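Local coordinates for protein fanconi-associated nuclease 1 homolog (Pseudomonas aeruginosa, PDB 5Y7Q) that is a bacterial member of the FAN1 nuclease family, with HTH, SAP and VRR-NUC domains, modelled here with bound nucleic acid, at residues L51-I54 / G55-A59; R249-D253 / L254-L258; A338-S341 / D342-Q346. One frame throughout, in Å; residues are numbered along the deposited sequence.

Contact 1: residues L51-I54 / G55-A59; sequences LAWI and GERYA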
loop_
_atom_site.group_PDB
_atom_site.type_symbol
_atom_site.label_atom_id
_atom_site.label_comp_id
_atom_site.label_asym_id
_atom_site.label_seq_id
_atom_site.Cartn_x
_atom_site.Cartn_y
_atom_site.Cartn_z
ATOM N N LEU A 51 23.071 -9.667 4.687
ATOM C CA LEU A 51 23.716 -10.794 4.010
ATOM C C LEU A 51 23.807 -12.002 4.931
ATOM O O LEU A 51 23.461 -13.123 4.538
ATOM C CB LEU A 51 25.098 -10.401 3.497
ATOM C CG LEU A 51 25.112 -9.319 2.420
ATOM C CD1 LEU A 51 26.512 -9.149 1.931
ATOM C CD2 LEU A 51 24.153 -9.600 1.256
ATOM N N ALA A 52 24.251 -11.789 6.174
ATOM C CA ALA A 52 24.329 -12.888 7.131
ATOM C C ALA A 52 22.965 -13.527 7.343
ATOM O O ALA A 52 22.814 -14.755 7.241
ATOM C CB ALA A 52 24.885 -12.385 8.461
ATOM N N TRP A 53 21.963 -12.693 7.662
ATOM C CA TRP A 53 20.597 -13.156 7.873
ATOM C C TRP A 53 20.127 -14.054 6.730
ATOM O O TRP A 53 19.578 -15.139 6.964
ATOM C CB TRP A 53 19.709 -11.926 8.021
ATOM C CG TRP A 53 18.291 -12.122 8.346
ATOM C CD1 TRP A 53 17.272 -12.355 7.473
ATOM C CD2 TRP A 53 17.696 -12.016 9.641
ATOM N NE1 TRP A 53 16.073 -12.421 8.147
ATOM C CE2 TRP A 53 16.307 -12.224 9.482
ATOM C CE3 TRP A 53 18.205 -11.787 10.927
ATOM C CZ2 TRP A 53 15.423 -12.199 10.554
ATOM C CZ3 TRP A 53 17.330 -11.766 11.988
ATOM C CH2 TRP A 53 15.950 -11.967 11.798
ATOM N N ILE A 54 20.361 -13.628 5.482
ATOM C CA ILE A 54 19.966 -14.432 4.323
ATOM C C ILE A 54 20.789 -15.704 4.239
ATOM O O ILE A 54 20.298 -16.745 3.786
ATOM C CB ILE A 54 20.085 -13.604 3.032
ATOM C CG1 ILE A 54 18.961 -12.567 2.978
ATOM C CG2 ILE A 54 20.054 -14.494 1.799
ATOM C CD1 ILE A 54 19.232 -11.482 1.980
ATOM N N GLY A 55 22.043 -15.646 4.677
ATOM C CA GLY A 55 22.855 -16.846 4.724
ATOM C C GLY A 55 22.290 -17.907 5.648
ATOM O O GLY A 55 22.288 -19.091 5.311
ATOM N N GLU A 56 21.812 -17.506 6.832
ATOM C CA GLU A 56 21.316 -18.524 7.757
ATOM C C GLU A 56 19.885 -18.956 7.432
ATOM O O GLU A 56 19.578 -20.156 7.485
ATOM C CB GLU A 56 21.426 -18.036 9.208
ATOM C CG GLU A 56 20.734 -16.710 9.495
ATOM C CD GLU A 56 20.889 -16.254 10.942
ATOM O OE1 GLU A 56 21.668 -16.903 11.684
ATOM O OE2 GLU A 56 20.230 -15.251 11.325
ATOM N N ARG A 57 18.989 -18.006 7.118
ATOM C CA ARG A 57 17.578 -18.370 6.966
ATOM C C ARG A 57 17.250 -18.915 5.583
ATOM O O ARG A 57 16.301 -19.698 5.439
ATOM C CB ARG A 57 16.659 -17.180 7.251
ATOM C CG ARG A 57 17.073 -16.306 8.400
ATOM C CD ARG A 57 17.082 -17.072 9.684
ATOM N NE ARG A 57 15.853 -16.870 10.435
ATOM C CZ ARG A 57 15.612 -15.793 11.167
ATOM N NH1 ARG A 57 16.535 -14.837 11.220
ATOM N NH2 ARG A 57 14.464 -15.690 11.841
ATOM N N TYR A 58 17.940 -18.429 4.550
ATOM C CA TYR A 58 17.689 -18.838 3.176
ATOM C C TYR A 58 18.708 -19.829 2.623
ATOM O O TYR A 58 18.659 -20.124 1.426
ATOM C CB TYR A 58 17.574 -17.612 2.285
ATOM C CG TYR A 58 16.264 -16.899 2.523
ATOM C CD1 TYR A 58 16.168 -15.888 3.468
ATOM C CD2 TYR A 58 15.111 -17.261 1.834
ATOM C CE1 TYR A 58 14.975 -15.243 3.709
ATOM C CE2 TYR A 58 13.911 -16.611 2.065
ATOM C CZ TYR A 58 13.854 -15.603 3.005
ATOM O OH TYR A 58 12.672 -14.944 3.256
ATOM N N ALA A 59 19.624 -20.346 3.452
ATOM C CA ALA A 59 20.765 -21.100 2.932
ATOM C C ALA A 59 20.362 -22.127 1.889
ATOM O O ALA A 59 21.122 -22.392 0.951
ATOM C CB ALA A 59 21.500 -21.815 4.067
#
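The carbonyl oxygen Trp53 O is gripped by two amides at the end of helix 42-57, in the FAN1 HTH domain: Arg57 N lies 2.9 Å from Trp53 O in a nearly straight bond (N-H...O 169°), and Glu56 N adds a weak one. The Arg57 bond belongs to the i to i+4 series of the alpha-helix, following Gly55 N to Leu51 O and Glu56 N to Ala52 O. One turn apart, Trp53 and Arg57 also meet through their side chains. Trp53 CG is anti to its backbone N (chi1 -175°), and the arginine, bent at chi2 and chi3, lays its chain across one face of the indole. Arg57 CG sits 4.1 Å from the centroid of the Trp53 five-membered ring as a CH-pi contact, while Arg57 CZ stands 4.0 Å from the centroid of the Trp53 six-membered ring, a cation-pi pair. The guanidinium does not lie flat on the ring; the planes are 54° apart. Its NH2 is hydrogen-bonded to Ser227 O, which ties down the far end of the chain, and Tyr200 meets Trp53 edge-to-face. At Tyr58, where the backbone leaves helical angles, Tyr58 N still reaches Ile54 O at 3.0 Å, from above the carbonyl plane. Beside this bond, Ile54 CG2 packs at 4.0 Å against Tyr58 CB.

Contact 2: residues R249-D253 / L254-L258; sequences RQRFD and LGEPL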
loop_
_atom_site.group_PDB
_atom_site.type_symbol
_atom_site.label_atom_id
_atom_site.label_comp_id
_atom_site.label_asym_id
_atom_site.label_seq_id
_atom_site.Cartn_x
_atom_site.Cartn_y
_atom_site.Cartn_z
ATOM N N ARG A 249 3.907 -5.760 -13.716
ATOM C CA ARG A 249 3.332 -4.481 -13.321
ATOM C C ARG A 249 4.176 -3.327 -13.841
ATOM O O ARG A 249 3.635 -2.356 -14.382
ATOM C CB ARG A 249 3.191 -4.419 -11.802
ATOM C CG ARG A 249 2.703 -3.100 -11.263
ATOM C CD ARG A 249 2.463 -3.202 -9.760
ATOM N NE ARG A 249 1.517 -4.276 -9.431
ATOM C CZ ARG A 249 0.241 -4.105 -9.069
ATOM N NH1 ARG A 249 -0.274 -2.881 -8.969
ATOM N NH2 ARG A 249 -0.524 -5.165 -8.799
ATOM N N GLN A 250 5.506 -3.435 -13.733
ATOM C CA GLN A 250 6.382 -2.400 -14.282
ATOM C C GLN A 250 6.097 -2.149 -15.763
ATOM O O GLN A 250 5.787 -1.019 -16.174
ATOM C CB GLN A 250 7.840 -2.801 -14.081
ATOM C CG GLN A 250 8.242 -2.948 -12.631
ATOM C CD GLN A 250 8.813 -1.673 -12.059
ATOM O OE1 GLN A 250 9.955 -1.303 -12.356
ATOM N NE2 GLN A 250 8.024 -0.987 -11.234
ATOM N N ARG A 251 6.185 -3.202 -16.583
ATOM C CA ARG A 251 6.015 -3.016 -18.023
ATOM C C ARG A 251 4.631 -2.465 -18.359
ATOM O O ARG A 251 4.495 -1.636 -19.268
ATOM C CB ARG A 251 6.275 -4.329 -18.760
ATOM C CG ARG A 251 7.740 -4.758 -18.804
ATOM C CD ARG A 251 7.877 -6.279 -18.875
ATOM N NE ARG A 251 7.397 -6.843 -20.141
ATOM C CZ ARG A 251 7.130 -8.136 -20.339
ATOM N NH1 ARG A 251 7.286 -9.007 -19.351
ATOM N NH2 ARG A 251 6.699 -8.559 -21.523
ATOM N N PHE A 252 3.593 -2.902 -17.633
ATOM C CA PHE A 252 2.259 -2.337 -17.840
ATOM C C PHE A 252 2.259 -0.839 -17.565
ATOM O O PHE A 252 1.805 -0.040 -18.394
ATOM C CB PHE A 252 1.234 -3.048 -16.955
ATOM C CG PHE A 252 -0.138 -2.416 -16.978
ATOM C CD1 PHE A 252 -0.866 -2.340 -18.160
ATOM C CD2 PHE A 252 -0.707 -1.911 -15.813
ATOM C CE1 PHE A 252 -2.128 -1.760 -18.181
ATOM C CE2 PHE A 252 -1.973 -1.334 -15.827
ATOM C CZ PHE A 252 -2.682 -1.257 -17.010
ATOM N N ASP A 253 2.795 -0.445 -16.406
ATOM C CA ASP A 253 2.910 0.965 -16.052
ATOM C C ASP A 253 3.738 1.766 -17.051
ATOM O O ASP A 253 3.659 3.000 -17.045
ATOM C CB ASP A 253 3.506 1.101 -14.648
ATOM C CG ASP A 253 2.445 1.141 -13.570
ATOM O OD1 ASP A 253 1.393 1.759 -13.827
ATOM O OD2 ASP A 253 2.652 0.564 -12.478
ATOM N N LEU A 254 4.530 1.108 -17.902
ATOM C CA LEU A 254 5.241 1.823 -18.961
ATOM C C LEU A 254 4.493 1.872 -20.292
ATOM O O LEU A 254 5.035 2.417 -21.258
ATOM C CB LEU A 254 6.628 1.214 -19.199
ATOM C CG LEU A 254 7.722 1.483 -18.162
ATOM C CD1 LEU A 254 9.098 1.199 -18.765
ATOM C CD2 LEU A 254 7.633 2.903 -17.602
ATOM N N GLY A 255 3.277 1.331 -20.378
ATOM C CA GLY A 255 2.512 1.410 -21.612
ATOM C C GLY A 255 2.628 0.233 -22.556
ATOM O O GLY A 255 2.377 0.393 -23.758
ATOM N N GLU A 256 2.994 -0.941 -22.055
ATOM C CA GLU A 256 3.128 -2.150 -22.859
ATOM C C GLU A 256 1.747 -2.719 -23.200
ATOM O O GLU A 256 0.856 -2.747 -22.345
ATOM C CB GLU A 256 3.964 -3.190 -22.099
ATOM C CG GLU A 256 4.505 -4.350 -22.933
ATOM C CD GLU A 256 5.836 -4.898 -22.412
ATOM O OE1 GLU A 256 6.712 -4.091 -22.008
ATOM O OE2 GLU A 256 6.003 -6.141 -22.416
ATOM N N PRO A 257 1.540 -3.172 -24.436
ATOM C CA PRO A 257 0.223 -3.708 -24.813
ATOM C C PRO A 257 -0.091 -4.997 -24.073
ATOM O O PRO A 257 0.753 -5.885 -23.945
ATOM C CB PRO A 257 0.358 -3.956 -26.316
ATOM C CG PRO A 257 1.834 -4.167 -26.517
ATOM C CD PRO A 257 2.501 -3.230 -25.547
ATOM N N LEU A 258 -1.332 -5.115 -23.614
ATOM C CA LEU A 258 -1.680 -6.293 -22.840
ATOM C C LEU A 258 -1.519 -7.590 -23.611
ATOM O O LEU A 258 -1.567 -8.642 -22.981
ATOM C CB LEU A 258 -3.120 -6.218 -22.344
ATOM C CG LEU A 258 -3.448 -5.075 -21.404
ATOM C CD1 LEU A 258 -4.923 -5.095 -21.220
ATOM C CD2 LEU A 258 -2.729 -5.235 -20.078
#
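Helix 236-253 ends in a Schellman motif that spans Arg251 to Glu256. Glu256 N bonds back to Arg251 O at 3.2 Å, and inside that loop Gly255 N bonds to Phe252 O at 2.8 Å, while Leu254 N makes weak bonds to Gln250 O and Arg251 O. Gly255 takes a positive phi (94°), where a CB would press on the preceding carbonyl oxygen. The reversal brings the side chain of Glu256 beside that of Arg251. The arginine, bent at chi3, presents the side of its guanidinium: Arg251 NE lies 2.8 Å and Arg251 NH2 2.7 Å from Glu256 OE2, a salt bridge with both nitrogens on one oxygen. NH2 approaches nearly along the C-O axis and NE from above the carboxylate plane; the two flat groups are turned 52° against each other. On another side of the turn, Phe252 CD1 touches Leu258 CD2 at 3.9 Å, and the Phe252 ring meets Phe286 and His289 of helix 273-292 edge-to-face. Pro257 holds the N-cap position of helix 258-264, so the turn leads directly into the next helix. Asp247 forms a long, weak ion pair with Arg251 NH1. Glu260 brings a second carboxylate close to Glu256 OE2; with two arginine nitrogens bonded to that oxygen, the positive charge would probably offset part of the repulsion between the glutamates.

Contact 3: residues A338-S341 / D342-Q346; sequences APES and DAERQ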
loop_
_atom_site.group_PDB
_atom_site.type_symbol
_atom_site.label_atom_id
_atom_site.label_comp_id
_atom_site.label_asym_id
_atom_site.label_seq_id
_atom_site.Cartn_x
_atom_site.Cartn_y
_atom_site.Cartn_z
ATOM N N ALA A 338 -24.532 -17.251 -4.020
ATOM C CA ALA A 338 -23.545 -17.292 -2.936
ATOM C C ALA A 338 -22.620 -16.077 -2.975
ATOM O O ALA A 338 -21.478 -16.160 -3.442
ATOM C CB ALA A 338 -22.739 -18.590 -2.992
ATOM N N PRO A 339 -23.068 -14.933 -2.454
ATOM C CA PRO A 339 -22.263 -13.703 -2.572
ATOM C C PRO A 339 -20.925 -13.794 -1.849
ATOM O O PRO A 339 -20.767 -14.521 -0.866
ATOM C CB PRO A 339 -23.151 -12.624 -1.940
ATOM C CG PRO A 339 -24.514 -13.230 -1.839
ATOM C CD PRO A 339 -24.317 -14.708 -1.714
ATOM N N GLU A 340 -19.957 -13.026 -2.360
ATOM C CA GLU A 340 -18.606 -13.007 -1.817
ATOM C C GLU A 340 -18.495 -12.136 -0.577
ATOM O O GLU A 340 -17.684 -12.424 0.308
ATOM C CB GLU A 340 -17.618 -12.497 -2.873
ATOM C CG GLU A 340 -17.408 -13.422 -4.076
ATOM C CD GLU A 340 -16.408 -12.881 -5.113
ATOM O OE1 GLU A 340 -15.996 -11.688 -5.030
ATOM O OE2 GLU A 340 -16.045 -13.673 -6.018
ATOM N N SER A 341 -19.282 -11.068 -0.507
ATOM C CA SER A 341 -19.149 -10.060 0.534
ATOM C C SER A 341 -20.466 -9.312 0.640
ATOM O O SER A 341 -21.385 -9.512 -0.160
ATOM C CB SER A 341 -18.011 -9.093 0.219
ATOM O OG SER A 341 -18.192 -8.514 -1.063
ATOM N N ASP A 342 -20.539 -8.409 1.618
ATOM C CA ASP A 342 -21.707 -7.544 1.691
ATOM C C ASP A 342 -21.681 -6.516 0.577
ATOM O O ASP A 342 -22.738 -6.155 0.043
ATOM C CB ASP A 342 -21.791 -6.872 3.060
ATOM C CG ASP A 342 -22.269 -7.830 4.152
ATOM O OD1 ASP A 342 -22.030 -7.554 5.353
ATOM O OD2 ASP A 342 -22.880 -8.868 3.798
ATOM N N ALA A 343 -20.482 -6.071 0.185
ATOM C CA ALA A 343 -20.355 -5.190 -0.974
ATOM C C ALA A 343 -20.950 -5.830 -2.215
ATOM O O ALA A 343 -21.596 -5.157 -3.033
ATOM C CB ALA A 343 -18.892 -4.837 -1.216
ATOM N N GLU A 344 -20.767 -7.136 -2.359
ATOM C CA GLU A 344 -21.281 -7.792 -3.542
ATOM C C GLU A 344 -22.794 -7.918 -3.468
ATOM O O GLU A 344 -23.478 -7.700 -4.472
ATOM C CB GLU A 344 -20.590 -9.143 -3.730
ATOM C CG GLU A 344 -21.008 -9.855 -5.000
ATOM C CD GLU A 344 -19.938 -10.774 -5.560
ATOM O OE1 GLU A 344 -18.942 -10.250 -6.131
ATOM O OE2 GLU A 344 -20.102 -12.011 -5.437
ATOM N N ARG A 345 -23.342 -8.215 -2.284
ATOM C CA ARG A 345 -24.800 -8.221 -2.127
ATOM C C ARG A 345 -25.391 -6.876 -2.532
ATOM O O ARG A 345 -26.316 -6.800 -3.354
ATOM C CB ARG A 345 -25.197 -8.570 -0.683
ATOM C CG ARG A 345 -25.026 -10.049 -0.277
ATOM C CD ARG A 345 -25.676 -10.398 1.083
ATOM N NE ARG A 345 -25.212 -11.683 1.632
ATOM C CZ ARG A 345 -25.859 -12.847 1.513
ATOM N NH1 ARG A 345 -27.016 -12.910 0.857
ATOM N NH2 ARG A 345 -25.351 -13.957 2.051
ATOM N N GLN A 346 -24.829 -5.796 -2.001
ATOM C CA GLN A 346 -25.376 -4.478 -2.281
ATOM C C GLN A 346 -25.305 -4.151 -3.769
ATOM O O GLN A 346 -26.272 -3.611 -4.331
ATOM C CB GLN A 346 -24.647 -3.435 -1.433
ATOM C CG GLN A 346 -24.911 -2.003 -1.829
ATOM C CD GLN A 346 -23.988 -1.050 -1.117
ATOM O OE1 GLN A 346 -23.087 -1.480 -0.403
ATOM N NE2 GLN A 346 -24.205 0.250 -1.302
#
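Pro339 and Arg345 meet ring over plane: Pro339 CG stands 3.6 Å above the Arg345 guanidinium, over its centre. The arginine, extended from CG to NE, crosses the proline obliquely, and its own CG lies 3.6 Å from Pro339 CG, so aliphatic chain and charged end both rest on the same small ring. Glu344 turns the other way, toward the backbone of the loop at Glu340 N. With its CG anti to the backbone N (chi1 -176°) and the chain extended beyond, Glu344 OE2 accepts from Glu340 N at 3.2 Å, the donor standing well above the carboxylate plane. The same oxygen has its stronger partner in Arg312, whose NH1 forms a salt bridge with it. That positive charge probably eases the proximity of the two glutamates, whose carboxylate planes are 30° apart and whose OE1 atoms, Glu340 OE1 and Glu344 OE1, approach to 3.5 Å. Ser341 stands right before the helix. Its OG, placed between backbone N and carbonyl carbon (chi1 55°), faces the first turn and accepts from Glu344 N at 3.2 Å; Ser341 O takes Arg345 N at 3.2 Å as the first regular helical bond, with a weak one from Glu344 N. Such a serine is a classical N-cap, here opening helix 342-358 after the short loop that follows helix 325-337.

The three contacts come in series along the chain and touch nowhere. Contact 1 closes helix 42-57 in the HTH domain, contact 2 closes helix 236-253 and leads into helix 258-264, and contact 3 opens helix 342-358. They share no helix or sheet. Contacts 1 and 2 have centres 33 Å apart, contacts 2 and 3 31 Å, and contacts 1 and 3 44 Å. Contact 3 lies beside helix 553-564, part of the VRR-NUC domain. Each contact thus finishes or starts a helix in a different part of a largely helical fold; contacts 2 and 3, with nearest atoms about 9 and 8 Å from the bound nucleic acid, lie closer to it than contact 1, at about 17 Å.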